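Local coordinates for protein lysine cyclodeaminase (Streptomyces pristinaespiralis, PDB 5YU3) that cyclises L-lysine with loss of ammonia, probably to L-pipecolate, using bound NAD, and also recognises L-ornithine and L-2,4-diaminobutyrate, at residues A[165-170]-A[199-204]; A[141-146]-A[177-182]; A[205-210]-A[216-221]. All blocks are in the same frame, centred on the assembly; numbering follows the deposited sequence.

Interaction 1: residues A[165-170]-A[199-204]; sequences RALVWD and AAEADV. With NAD (nicotinamide-adenine-dinucleotide), chain F.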
loop_
_atom_site.group_PDB
_atom_site.type_symbol
_atom_site.label_atom_id
_atom_site.label_comp_id
_atom_site.label_asym_id
_atom_site.label_seq_id
_atom_site.Cartn_x
_atom_site.Cartn_y
_atom_site.Cartn_z
ATOM N N ARG A 165 -31.465 8.297 23.749
ATOM C CA ARG A 165 -31.522 9.459 22.879
ATOM C C ARG A 165 -30.119 9.840 22.446
ATOM O O ARG A 165 -29.127 9.502 23.098
ATOM C CB ARG A 165 -32.217 10.647 23.558
ATOM C CG ARG A 165 -31.428 11.248 24.685
ATOM C CD ARG A 165 -32.129 12.481 25.235
ATOM N NE ARG A 165 -31.374 13.081 26.330
ATOM C CZ ARG A 165 -31.524 14.339 26.735
ATOM N NH1 ARG A 165 -32.400 15.132 26.127
ATOM N NH2 ARG A 165 -30.789 14.804 27.734
ATOM N N ALA A 166 -30.058 10.535 21.317
ATOM C CA ALA A 166 -28.817 11.062 20.766
ATOM C C ALA A 166 -29.002 12.549 20.512
ATOM O O ALA A 166 -29.931 12.949 19.797
ATOM C CB ALA A 166 -28.431 10.329 19.472
ATOM N N LEU A 167 -28.133 13.364 21.115
ATOM C CA LEU A 167 -28.065 14.802 20.874
ATOM C C LEU A 167 -26.936 15.056 19.884
ATOM O O LEU A 167 -25.794 14.666 20.148
ATOM C CB LEU A 167 -27.798 15.549 22.181
ATOM C CG LEU A 167 -28.753 15.331 23.360
ATOM C CD1 LEU A 167 -28.272 16.125 24.570
ATOM C CD2 LEU A 167 -30.174 15.739 22.985
ATOM N N VAL A 168 -27.244 15.682 18.743
ATOM C CA VAL A 168 -26.316 15.662 17.616
ATOM C C VAL A 168 -26.101 17.055 17.036
ATOM O O VAL A 168 -27.001 17.903 17.022
ATOM C CB VAL A 168 -26.789 14.674 16.512
ATOM C CG1 VAL A 168 -27.143 13.338 17.121
ATOM C CG2 VAL A 168 -27.974 15.229 15.735
ATOM N N TRP A 169 -24.879 17.289 16.553
ATOM C CA TRP A 169 -24.527 18.548 15.923
ATOM C C TRP A 169 -23.621 18.298 14.727
ATOM O O TRP A 169 -22.802 17.375 14.736
ATOM C CB TRP A 169 -23.818 19.501 16.900
ATOM C CG TRP A 169 -23.604 20.856 16.329
ATOM C CD1 TRP A 169 -22.416 21.418 15.952
ATOM C CD2 TRP A 169 -24.612 21.837 16.066
ATOM N NE1 TRP A 169 -22.622 22.687 15.473
ATOM C CE2 TRP A 169 -23.963 22.967 15.529
ATOM C CE3 TRP A 169 -26.000 21.865 16.232
ATOM C CZ2 TRP A 169 -24.656 24.121 15.163
ATOM C CZ3 TRP A 169 -26.687 23.008 15.860
ATOM C CH2 TRP A 169 -26.014 24.118 15.332
ATOM N N ASP A 170 -23.795 19.125 13.702
ATOM C CA ASP A 170 -22.900 19.224 12.559
ATOM C C ASP A 170 -22.846 20.690 12.163
ATOM O O ASP A 170 -23.822 21.423 12.349
ATOM C CB ASP A 170 -23.400 18.351 11.392
ATOM C CG ASP A 170 -22.311 18.014 10.376
ATOM O OD1 ASP A 170 -21.903 18.913 9.611
ATOM O OD2 ASP A 170 -21.908 16.822 10.314
ATOM N N ALA A 199 -22.155 18.759 25.421
ATOM C CA ALA A 199 -21.158 18.621 26.481
ATOM C C ALA A 199 -21.814 18.519 27.855
ATOM O O ALA A 199 -21.417 17.690 28.681
ATOM C CB ALA A 199 -20.182 19.796 26.431
ATOM N N ALA A 200 -22.848 19.329 28.105
ATOM C CA ALA A 200 -23.470 19.343 29.427
ATOM C C ALA A 200 -24.306 18.098 29.700
ATOM O O ALA A 200 -24.396 17.662 30.855
ATOM C CB ALA A 200 -24.338 20.595 29.591
ATOM N N GLU A 201 -24.932 17.509 28.674
ATOM C CA GLU A 201 -25.977 16.525 28.911
ATOM C C GLU A 201 -25.612 15.092 28.544
ATOM O O GLU A 201 -26.281 14.171 29.018
ATOM C CB GLU A 201 -27.252 16.918 28.149
ATOM C CG GLU A 201 -28.005 18.076 28.798
ATOM C CD GLU A 201 -29.296 18.444 28.078
ATOM O OE1 GLU A 201 -29.595 19.652 27.973
ATOM O OE2 GLU A 201 -30.020 17.531 27.629
ATOM N N ALA A 202 -24.572 14.869 27.746
ATOM C CA ALA A 202 -24.303 13.519 27.258
ATOM C C ALA A 202 -23.581 12.673 28.299
ATOM O O ALA A 202 -22.748 13.165 29.069
ATOM C CB ALA A 202 -23.474 13.571 25.970
ATOM N N ASP A 203 -23.894 11.377 28.300
ATOM C CA ASP A 203 -23.137 10.390 29.063
ATOM C C ASP A 203 -21.934 9.858 28.292
ATOM O O ASP A 203 -20.910 9.509 28.894
ATOM C CB ASP A 203 -24.032 9.209 29.440
ATOM C CG ASP A 203 -25.226 9.627 30.270
ATOM O OD1 ASP A 203 -25.011 10.248 31.335
ATOM O OD2 ASP A 203 -26.372 9.336 29.853
ATOM N N VAL A 204 -22.051 9.765 26.976
ATOM C CA VAL A 204 -20.962 9.335 26.109
ATOM C C VAL A 204 -21.044 10.192 24.852
ATOM O O VAL A 204 -22.138 10.563 24.422
ATOM C CB VAL A 204 -21.066 7.822 25.812
ATOM C CG1 VAL A 204 -22.480 7.460 25.405
ATOM C CG2 VAL A 204 -20.051 7.388 24.745
HETATM P PA NAD F . -18.003 12.640 6.580
HETATM O O1A NAD F . -17.540 13.655 5.583
HETATM O O2A NAD F . -19.053 11.619 6.187
HETATM O O5B NAD F . -18.616 13.424 7.845
HETATM C C5B NAD F . -17.832 14.412 8.523
HETATM C C4B NAD F . -18.811 15.449 9.051
HETATM O O4B NAD F . -18.113 16.373 9.890
HETATM C C3B NAD F . -19.422 16.282 7.920
HETATM O O3B NAD F . -20.860 16.149 7.927
HETATM C C2B NAD F . -18.996 17.705 8.242
HETATM O O2B NAD F . -19.980 18.689 7.938
HETATM C C1B NAD F . -18.767 17.627 9.735
HETATM N N9A NAD F . -17.913 18.676 10.331
HETATM C C8A NAD F . -16.820 19.275 9.804
HETATM N N7A NAD F . -16.301 20.181 10.694
HETATM C C5A NAD F . -17.080 20.144 11.801
HETATM C C6A NAD F . -17.127 20.823 13.110
HETATM N N6A NAD F . -16.199 21.750 13.445
HETATM N N1A NAD F . -18.107 20.464 13.969
HETATM C C2A NAD F . -19.048 19.546 13.680
HETATM N N3A NAD F . -19.080 18.899 12.503
HETATM C C4A NAD F . -18.137 19.152 11.553
HETATM O O3 NAD F . -16.680 11.864 7.116
HETATM P PN NAD F . -16.626 10.565 8.048
HETATM O O1N NAD F . -17.774 10.627 9.028
HETATM O O2N NAD F . -16.452 9.356 7.153
HETATM O O5D NAD F . -15.225 10.763 8.822
HETATM C C5D NAD F . -15.117 11.717 9.880
HETATM C C4D NAD F . -13.717 11.624 10.486
HETATM O O4D NAD F . -13.483 10.302 10.971
HETATM C C3D NAD F . -12.631 11.887 9.457
HETATM O O3D NAD F . -11.554 12.606 10.096
HETATM C C2D NAD F . -12.136 10.500 9.112
HETATM O O2D NAD F . -10.817 10.496 8.549
HETATM C C1D NAD F . -12.219 9.851 10.478
HETATM N N1N NAD F . -12.185 8.394 10.478
HETATM C C2N NAD F . -11.605 7.785 11.521
HETATM C C3N NAD F . -11.530 6.401 11.590
HETATM C C7N NAD F . -10.889 5.773 12.782
HETATM O O7N NAD F . -10.602 4.593 12.770
HETATM N N7N NAD F . -10.685 6.535 13.870
HETATM C C4N NAD F . -12.103 5.624 10.578
HETATM C C5N NAD F . -12.725 6.289 9.523
HETATM C C6N NAD F . -12.765 7.684 9.494
HETATM O O HOH W 1 -28.795 13.742 29.612
#
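Glu201 reaches from the end of helix 195-201 over Leu167 to Arg165. Its CB rests against Leu167 CD1 at 3.8 Å. CG is anti to the carbonyl carbon (chi1 -75°), which with the extended chain beyond it carries the carboxylate out to Arg165. There OE2 lies 3.8 Å from the same Leu167 CD1 and forms a salt bridge with Arg165 NH2 at 2.8 Å. OE2 uses its anti lone pair, the one away from OE1. The bond is not straight: the N-H...O angle is 136°, and OE2 sits 30° out of the guanidinium plane. OE1 pairs with Arg197, so the carboxylate is shared between two arginines.

Arg165 crosses Glu201 at about a right angle. Its chain is extended from CG to NE. Leu167 CD1 lies 4.2 Å above the centre of the guanidinium of Arg165, and a water sits in plane at its edge. That water accepts from Arg165 NH2 at 2.9 Å and donates to Glu201 O at 2.6 Å. The arginine thus holds the Glu201 carboxylate directly and its backbone O through the water.

At the other end of 165-170, Asp170 accepts a hydrogen bond from each hydroxyl of the adenosine ribose, with OD1 2.6 Å from NAD O2B and OD2 2.7 Å from NAD O3B. An acidic residue just after the second strand is characteristic of NAD-binding Rossmann folds.

Helix 195-201 packs on strand 165-169 through Leu167 and Trp169, which both touch Ile198. The strand runs between strands 140-144 and 189-192 of the parallel sheet.

Interaction 2: residues A[141-146]-A[177-182]; sequences LGLIGT and ESFARR. With NAD (nicotinamide-adenine-dinucleotide), chain F.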
loop_
_atom_site.group_PDB
_atom_site.type_symbol
_atom_site.label_atom_id
_atom_site.label_comp_id
_atom_site.label_asym_id
_atom_site.label_seq_id
_atom_site.Cartn_x
_atom_site.Cartn_y
_atom_site.Cartn_z
ATOM N N LEU A 141 -26.418 9.748 24.246
ATOM C CA LEU A 141 -25.230 9.838 23.410
ATOM C C LEU A 141 -25.165 11.215 22.770
ATOM O O LEU A 141 -26.187 11.764 22.341
ATOM C CB LEU A 141 -25.237 8.750 22.324
ATOM C CG LEU A 141 -24.210 8.856 21.185
ATOM C CD1 LEU A 141 -22.813 8.582 21.729
ATOM C CD2 LEU A 141 -24.551 7.868 20.059
ATOM N N GLY A 142 -23.966 11.780 22.721
ATOM C CA GLY A 142 -23.702 12.989 21.959
ATOM C C GLY A 142 -22.890 12.644 20.722
ATOM O O GLY A 142 -21.984 11.807 20.783
ATOM N N LEU A 143 -23.232 13.276 19.598
ATOM C CA LEU A 143 -22.469 13.128 18.359
ATOM C C LEU A 143 -22.116 14.507 17.838
ATOM O O LEU A 143 -23.008 15.326 17.598
ATOM C CB LEU A 143 -23.252 12.348 17.289
ATOM C CG LEU A 143 -23.632 10.904 17.628
ATOM C CD1 LEU A 143 -24.536 10.330 16.540
ATOM C CD2 LEU A 143 -22.402 10.000 17.841
ATOM N N ILE A 144 -20.822 14.774 17.663
ATOM C CA ILE A 144 -20.358 15.972 16.974
ATOM C C ILE A 144 -19.803 15.531 15.630
ATOM O O ILE A 144 -18.840 14.753 15.578
ATOM C CB ILE A 144 -19.292 16.737 17.775
ATOM C CG1 ILE A 144 -19.729 16.929 19.230
ATOM C CG2 ILE A 144 -18.992 18.070 17.075
ATOM C CD1 ILE A 144 -20.785 17.963 19.389
ATOM N N GLY A 145 -20.401 16.031 14.548
ATOM C CA GLY A 145 -20.212 15.434 13.240
ATOM C C GLY A 145 -21.261 14.361 12.995
ATOM O O GLY A 145 -21.305 13.360 13.714
ATOM N N THR A 146 -22.146 14.588 12.024
ATOM C CA THR A 146 -23.187 13.616 11.714
ATOM C C THR A 146 -23.066 13.198 10.256
ATOM O O THR A 146 -24.046 13.231 9.501
ATOM C CB THR A 146 -24.587 14.171 12.014
ATOM O OG1 THR A 146 -24.843 15.322 11.208
ATOM C CG2 THR A 146 -24.706 14.545 13.489
ATOM N N GLU A 177 -29.578 17.822 9.880
ATOM C CA GLU A 177 -31.016 17.619 9.734
ATOM C C GLU A 177 -31.349 16.280 9.089
ATOM O O GLU A 177 -32.419 15.729 9.352
ATOM C CB GLU A 177 -31.633 18.777 8.942
ATOM C CG GLU A 177 -31.860 20.010 9.827
ATOM C CD GLU A 177 -31.842 21.318 9.056
ATOM O OE1 GLU A 177 -31.404 22.344 9.631
ATOM O OE2 GLU A 177 -32.275 21.324 7.883
ATOM N N SER A 178 -30.447 15.727 8.277
ATOM C CA SER A 178 -30.691 14.428 7.662
ATOM C C SER A 178 -30.319 13.264 8.564
ATOM O O SER A 178 -30.595 12.109 8.204
ATOM C CB SER A 178 -29.914 14.305 6.348
ATOM O OG SER A 178 -28.519 14.180 6.600
ATOM N N PHE A 179 -29.691 13.522 9.716
ATOM C CA PHE A 179 -29.156 12.412 10.492
ATOM C C PHE A 179 -30.270 11.541 11.062
ATOM O O PHE A 179 -30.147 10.313 11.077
ATOM C CB PHE A 179 -28.238 12.906 11.615
ATOM C CG PHE A 179 -27.574 11.789 12.355
ATOM C CD1 PHE A 179 -26.602 11.011 11.723
ATOM C CD2 PHE A 179 -27.963 11.462 13.648
ATOM C CE1 PHE A 179 -26.007 9.957 12.385
ATOM C CE2 PHE A 179 -27.375 10.407 14.322
ATOM C CZ PHE A 179 -26.385 9.649 13.684
ATOM N N ALA A 180 -31.372 12.150 11.515
ATOM C CA ALA A 180 -32.438 11.359 12.119
ATOM C C ALA A 180 -32.945 10.274 11.170
ATOM O O ALA A 180 -33.191 9.141 11.597
ATOM C CB ALA A 180 -33.585 12.269 12.570
ATOM N N ARG A 181 -33.079 10.583 9.877
ATOM C CA ARG A 181 -33.541 9.554 8.945
ATOM C C ARG A 181 -32.509 8.443 8.783
ATOM O O ARG A 181 -32.867 7.264 8.700
ATOM C CB ARG A 181 -33.870 10.161 7.582
ATOM C CG ARG A 181 -34.459 9.143 6.609
ATOM C CD ARG A 181 -35.234 9.831 5.487
ATOM N NE ARG A 181 -35.911 8.886 4.590
ATOM C CZ ARG A 181 -35.298 8.097 3.713
ATOM N NH1 ARG A 181 -33.979 8.136 3.593
ATOM N NH2 ARG A 181 -36.008 7.275 2.947
ATOM N N ARG A 182 -31.224 8.798 8.710
ATOM C CA ARG A 182 -30.188 7.769 8.597
ATOM C C ARG A 182 -30.096 6.913 9.856
ATOM O O ARG A 182 -29.697 5.747 9.783
ATOM C CB ARG A 182 -28.833 8.425 8.298
ATOM C CG ARG A 182 -28.709 8.969 6.884
ATOM C CD ARG A 182 -27.343 9.623 6.655
ATOM N NE ARG A 182 -27.333 11.021 7.092
ATOM C CZ ARG A 182 -26.376 11.576 7.838
ATOM N NH1 ARG A 182 -25.332 10.858 8.247
ATOM N NH2 ARG A 182 -26.469 12.855 8.175
HETATM P PA NAD F . -18.003 12.640 6.580
HETATM O O1A NAD F . -17.540 13.655 5.583
HETATM O O2A NAD F . -19.053 11.619 6.187
HETATM O O5B NAD F . -18.616 13.424 7.845
HETATM C C5B NAD F . -17.832 14.412 8.523
HETATM C C4B NAD F . -18.811 15.449 9.051
HETATM O O4B NAD F . -18.113 16.373 9.890
HETATM C C3B NAD F . -19.422 16.282 7.920
HETATM O O3B NAD F . -20.860 16.149 7.927
HETATM C C2B NAD F . -18.996 17.705 8.242
HETATM O O2B NAD F . -19.980 18.689 7.938
HETATM C C1B NAD F . -18.767 17.627 9.735
HETATM N N9A NAD F . -17.913 18.676 10.331
HETATM C C8A NAD F . -16.820 19.275 9.804
HETATM N N7A NAD F . -16.301 20.181 10.694
HETATM C C5A NAD F . -17.080 20.144 11.801
HETATM C C6A NAD F . -17.127 20.823 13.110
HETATM N N6A NAD F . -16.199 21.750 13.445
HETATM N N1A NAD F . -18.107 20.464 13.969
HETATM C C2A NAD F . -19.048 19.546 13.680
HETATM N N3A NAD F . -19.080 18.899 12.503
HETATM C C4A NAD F . -18.137 19.152 11.553
HETATM O O3 NAD F . -16.680 11.864 7.116
HETATM P PN NAD F . -16.626 10.565 8.048
HETATM O O1N NAD F . -17.774 10.627 9.028
HETATM O O2N NAD F . -16.452 9.356 7.153
HETATM O O5D NAD F . -15.225 10.763 8.822
HETATM C C5D NAD F . -15.117 11.717 9.880
HETATM C C4D NAD F . -13.717 11.624 10.486
HETATM O O4D NAD F . -13.483 10.302 10.971
HETATM C C3D NAD F . -12.631 11.887 9.457
HETATM O O3D NAD F . -11.554 12.606 10.096
HETATM C C2D NAD F . -12.136 10.500 9.112
HETATM O O2D NAD F . -10.817 10.496 8.549
HETATM C C1D NAD F . -12.219 9.851 10.478
HETATM N N1N NAD F . -12.185 8.394 10.478
HETATM C C2N NAD F . -11.605 7.785 11.521
HETATM C C3N NAD F . -11.530 6.401 11.590
HETATM C C7N NAD F . -10.889 5.773 12.782
HETATM O O7N NAD F . -10.602 4.593 12.770
HETATM N N7N NAD F . -10.685 6.535 13.870
HETATM C C4N NAD F . -12.103 5.624 10.578
HETATM C C5N NAD F . -12.725 6.289 9.523
HETATM C C6N NAD F . -12.765 7.684 9.494
#
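Phe179 packs on Leu143 and Thr146 where the first strand of the Rossmann fold passes into its glycine-rich turn. The sequence there is consistent with the GxGxxA pattern, with Gly145 as its first glycine.

The apolar contacts between the segments all involve the Phe179 ring. Leu143 CD1 approaches Phe179 CZ obliquely at 3.5 Å, the two side chains crossing at about a right angle. Thr146 CG2 lies over one face of the Phe179 ring, 4.1 Å above its plane and offset toward the rim. Phe179 CG is anti to the backbone N (chi1 -175°), which carries the ring inward to both partners. Val168 and Ala150 also touch the ring.

NAD is met by close packing. Ile144 CG2 is 3.7 Å from NAD C2A, and Gly145 CA is 3.7 Å from NAD N3A. The backbone angles of Gly145 call for glycine, since a CB here would be jammed against the carbonyl O of Ile144.

The polar contacts centre on one carbonyl. Thr146 O accepts from Arg182 NH2 at 2.8 Å and from NH1 at 3.0 Å, end-on and in the guanidinium plane. Asp336 of the second subunit packs on this arginine. NH2 comes nearly along the C=O axis, whereas NH1 stands above the carbonyl plane. Arg182 NH2 also donates to Ser178 OG at 2.9 Å.

Interaction 3: residues A[205-210]-A[216-221]; sequences ISTATS and GPVLPD. With NAD (nicotinamide-adenine-dinucleotide), chain F.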
loop_
_atom_site.group_PDB
_atom_site.type_symbol
_atom_site.label_atom_id
_atom_site.label_comp_id
_atom_site.label_asym_id
_atom_site.label_seq_id
_atom_site.Cartn_x
_atom_site.Cartn_y
_atom_site.Cartn_z
ATOM N N ILE A 205 -19.895 10.563 24.296
ATOM C CA ILE A 205 -19.844 11.391 23.095
ATOM C C ILE A 205 -18.919 10.708 22.100
ATOM O O ILE A 205 -17.898 10.141 22.499
ATOM C CB ILE A 205 -19.343 12.824 23.399
ATOM C CG1 ILE A 205 -20.369 13.589 24.249
ATOM C CG2 ILE A 205 -19.032 13.609 22.103
ATOM C CD1 ILE A 205 -19.848 14.919 24.807
ATOM N N SER A 206 -19.274 10.751 20.816
ATOM C CA SER A 206 -18.332 10.474 19.734
ATOM C C SER A 206 -18.162 11.734 18.896
ATOM O O SER A 206 -19.150 12.328 18.452
ATOM C CB SER A 206 -18.803 9.309 18.836
ATOM O OG SER A 206 -18.733 8.079 19.518
ATOM N N THR A 207 -16.912 12.147 18.684
ATOM C CA THR A 207 -16.601 13.204 17.730
ATOM C C THR A 207 -16.045 12.558 16.469
ATOM O O THR A 207 -15.129 11.735 16.546
ATOM C CB THR A 207 -15.605 14.229 18.300
ATOM O OG1 THR A 207 -14.336 13.612 18.555
ATOM C CG2 THR A 207 -16.133 14.818 19.609
ATOM N N ALA A 208 -16.626 12.903 15.313
ATOM C CA ALA A 208 -16.211 12.280 14.052
ATOM C C ALA A 208 -16.510 13.305 12.960
ATOM O O ALA A 208 -17.527 13.235 12.255
ATOM C CB ALA A 208 -16.924 10.947 13.796
ATOM N N THR A 209 -15.625 14.300 12.857
ATOM C CA THR A 209 -15.816 15.433 11.971
ATOM C C THR A 209 -14.726 15.472 10.914
ATOM O O THR A 209 -13.644 14.904 11.087
ATOM C CB THR A 209 -15.761 16.764 12.738
ATOM O OG1 THR A 209 -14.388 17.047 13.055
ATOM C CG2 THR A 209 -16.570 16.676 14.023
ATOM N N SER A 210 -15.006 16.205 9.839
ATOM C CA SER A 210 -13.995 16.562 8.847
ATOM C C SER A 210 -13.443 17.963 9.105
ATOM O O SER A 210 -13.160 18.712 8.165
ATOM C CB SER A 210 -14.572 16.454 7.439
ATOM O OG SER A 210 -15.801 17.161 7.355
ATOM N N GLY A 216 -9.940 23.017 15.312
ATOM C CA GLY A 216 -10.552 22.558 16.527
ATOM C C GLY A 216 -10.570 23.649 17.588
ATOM O O GLY A 216 -10.036 24.747 17.389
ATOM N N PRO A 217 -11.194 23.352 18.740
ATOM C CA PRO A 217 -11.917 22.027 19.122
ATOM C C PRO A 217 -13.348 22.067 18.495
ATOM O O PRO A 217 -13.890 23.164 18.186
ATOM C CB PRO A 217 -11.930 22.021 20.400
ATOM C CG PRO A 217 -12.009 23.572 20.828
ATOM C CD PRO A 217 -11.262 24.216 19.974
ATOM N N VAL A 218 -13.929 20.879 18.287
ATOM C CA VAL A 218 -15.312 20.784 17.826
ATOM C C VAL A 218 -16.275 20.646 18.986
ATOM O O VAL A 218 -17.494 20.765 18.791
ATOM C CB VAL A 218 -15.507 19.590 16.868
ATOM C CG1 VAL A 218 -14.484 19.644 15.733
ATOM C CG2 VAL A 218 -15.418 18.262 17.633
ATOM N N LEU A 219 -15.769 20.343 20.179
ATOM C CA LEU A 219 -16.497 20.316 21.423
ATOM C C LEU A 219 -15.877 21.373 22.324
ATOM O O LEU A 219 -14.645 21.417 22.447
ATOM C CB LEU A 219 -16.393 18.928 22.083
ATOM C CG LEU A 219 -17.211 18.619 23.339
ATOM C CD1 LEU A 219 -18.686 18.391 22.985
ATOM C CD2 LEU A 219 -16.630 17.392 24.037
ATOM N N PRO A 220 -16.665 22.259 22.926
ATOM C CA PRO A 220 -16.084 23.361 23.702
ATOM C C PRO A 220 -15.597 22.920 25.069
ATOM O O PRO A 220 -16.108 21.970 25.669
ATOM C CB PRO A 220 -17.243 24.352 23.819
ATOM C CG PRO A 220 -18.523 23.395 23.648
ATOM C CD PRO A 220 -18.166 22.408 22.867
ATOM N N ASP A 221 -14.584 23.640 25.560
ATOM C CA ASP A 221 -14.022 23.417 26.892
ATOM C C ASP A 221 -14.972 24.036 27.906
ATOM O O ASP A 221 -14.841 25.201 28.288
ATOM C CB ASP A 221 -12.626 24.021 27.003
ATOM C CG ASP A 221 -11.962 23.735 28.346
ATOM O OD1 ASP A 221 -12.529 22.976 29.170
ATOM O OD2 ASP A 221 -10.862 24.277 28.570
HETATM P PA NAD F . -18.003 12.640 6.580
HETATM O O1A NAD F . -17.540 13.655 5.583
HETATM O O2A NAD F . -19.053 11.619 6.187
HETATM O O5B NAD F . -18.616 13.424 7.845
HETATM C C5B NAD F . -17.832 14.412 8.523
HETATM C C4B NAD F . -18.811 15.449 9.051
HETATM O O4B NAD F . -18.113 16.373 9.890
HETATM C C3B NAD F . -19.422 16.282 7.920
HETATM O O3B NAD F . -20.860 16.149 7.927
HETATM C C2B NAD F . -18.996 17.705 8.242
HETATM O O2B NAD F . -19.980 18.689 7.938
HETATM C C1B NAD F . -18.767 17.627 9.735
HETATM N N9A NAD F . -17.913 18.676 10.331
HETATM C C8A NAD F . -16.820 19.275 9.804
HETATM N N7A NAD F . -16.301 20.181 10.694
HETATM C C5A NAD F . -17.080 20.144 11.801
HETATM C C6A NAD F . -17.127 20.823 13.110
HETATM N N6A NAD F . -16.199 21.750 13.445
HETATM N N1A NAD F . -18.107 20.464 13.969
HETATM C C2A NAD F . -19.048 19.546 13.680
HETATM N N3A NAD F . -19.080 18.899 12.503
HETATM C C4A NAD F . -18.137 19.152 11.553
HETATM O O3 NAD F . -16.680 11.864 7.116
HETATM P PN NAD F . -16.626 10.565 8.048
HETATM O O1N NAD F . -17.774 10.627 9.028
HETATM O O2N NAD F . -16.452 9.356 7.153
HETATM O O5D NAD F . -15.225 10.763 8.822
HETATM C C5D NAD F . -15.117 11.717 9.880
HETATM C C4D NAD F . -13.717 11.624 10.486
HETATM O O4D NAD F . -13.483 10.302 10.971
HETATM C C3D NAD F . -12.631 11.887 9.457
HETATM O O3D NAD F . -11.554 12.606 10.096
HETATM C C2D NAD F . -12.136 10.500 9.112
HETATM O O2D NAD F . -10.817 10.496 8.549
HETATM C C1D NAD F . -12.219 9.851 10.478
HETATM N N1N NAD F . -12.185 8.394 10.478
HETATM C C2N NAD F . -11.605 7.785 11.521
HETATM C C3N NAD F . -11.530 6.401 11.590
HETATM C C7N NAD F . -10.889 5.773 12.782
HETATM O O7N NAD F . -10.602 4.593 12.770
HETATM N N7N NAD F . -10.685 6.535 13.870
HETATM C C4N NAD F . -12.103 5.624 10.578
HETATM C C5N NAD F . -12.725 6.289 9.523
HETATM C C6N NAD F . -12.765 7.684 9.494
#
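Thr209 turns its hydroxyl, not its methyl, toward the apolar Val218. OG1 and Val218 CG1 meet tip to tip at 3.7 Å, and no hydrogen bond crosses between 205-210 and 216-221. The hydroxyl is satisfied beside this contact, by Glu242 and by the backbone N of Val211. OG1 stands between the backbone N and the carbonyl carbon (chi1 75°), which leaves the methyl for the cofactor: Thr209 CG2 is 3.7 Å from NAD N3A.

Val218 uses its two methyls for different partners. CG1 is anti to the carbonyl carbon (chi1 -53°) and reaches both Thr209 and the adenine, 3.6 Å from NAD N6A. CG2 points to the strand and lies 4.0 Å from Thr207 CG2. The Thr207 hydroxyl is bound by Glu242, the same carboxylate that holds Thr209. An alanine in place of Val218 would probably open a gap beside the adenine amino group and take away the Val218 side of the packing on the Thr207 methyl.

Farther along, Ile205 and Leu219 also meet tip to tip. Ile205 CD1 reaches the end of the Leu219 fork, 4.1 Å from Leu219 CD1. Ala199 and Ile198 of helix 195-201 pack beside this pair.

The loop that carries Val218 has a cis peptide bond before Pro217. It follows strand 204-207 and lies along the adenine end of the NAD site in this Rossmann fold.

The direct hydrogen bond to the cofactor here comes from backbone: Ser210 N donates to NAD O4B at 3.1 Å, with an N-H...O angle of 154°. Between the side chains the fit is van der Waals. The loop therefore meets the strand and the turn after it by shape, while the two threonine hydroxyls are tied to Glu242.

Overall arrangement
All three interactions belong to the seven-stranded parallel sheet of the NAD-binding Rossmann fold and its flanking helices and loops. Strands 165-169, 140-144 and 204-207 lie side by side in that order, and each brings one interaction to the sheet. The centres of interactions 1 and 2 are about 10 Å apart, those of 1 and 3 about 11 Å, and those of 2 and 3 about 13 Å. Along the chain, interactions 1 and 2 interleave, and interaction 3 follows both. Helix 195-201 joins interaction 1 to interaction 3, since it leads into strand 204-207. All three touch the same NAD, so the adenosine half of the cofactor is shaped by neighbouring strand ends.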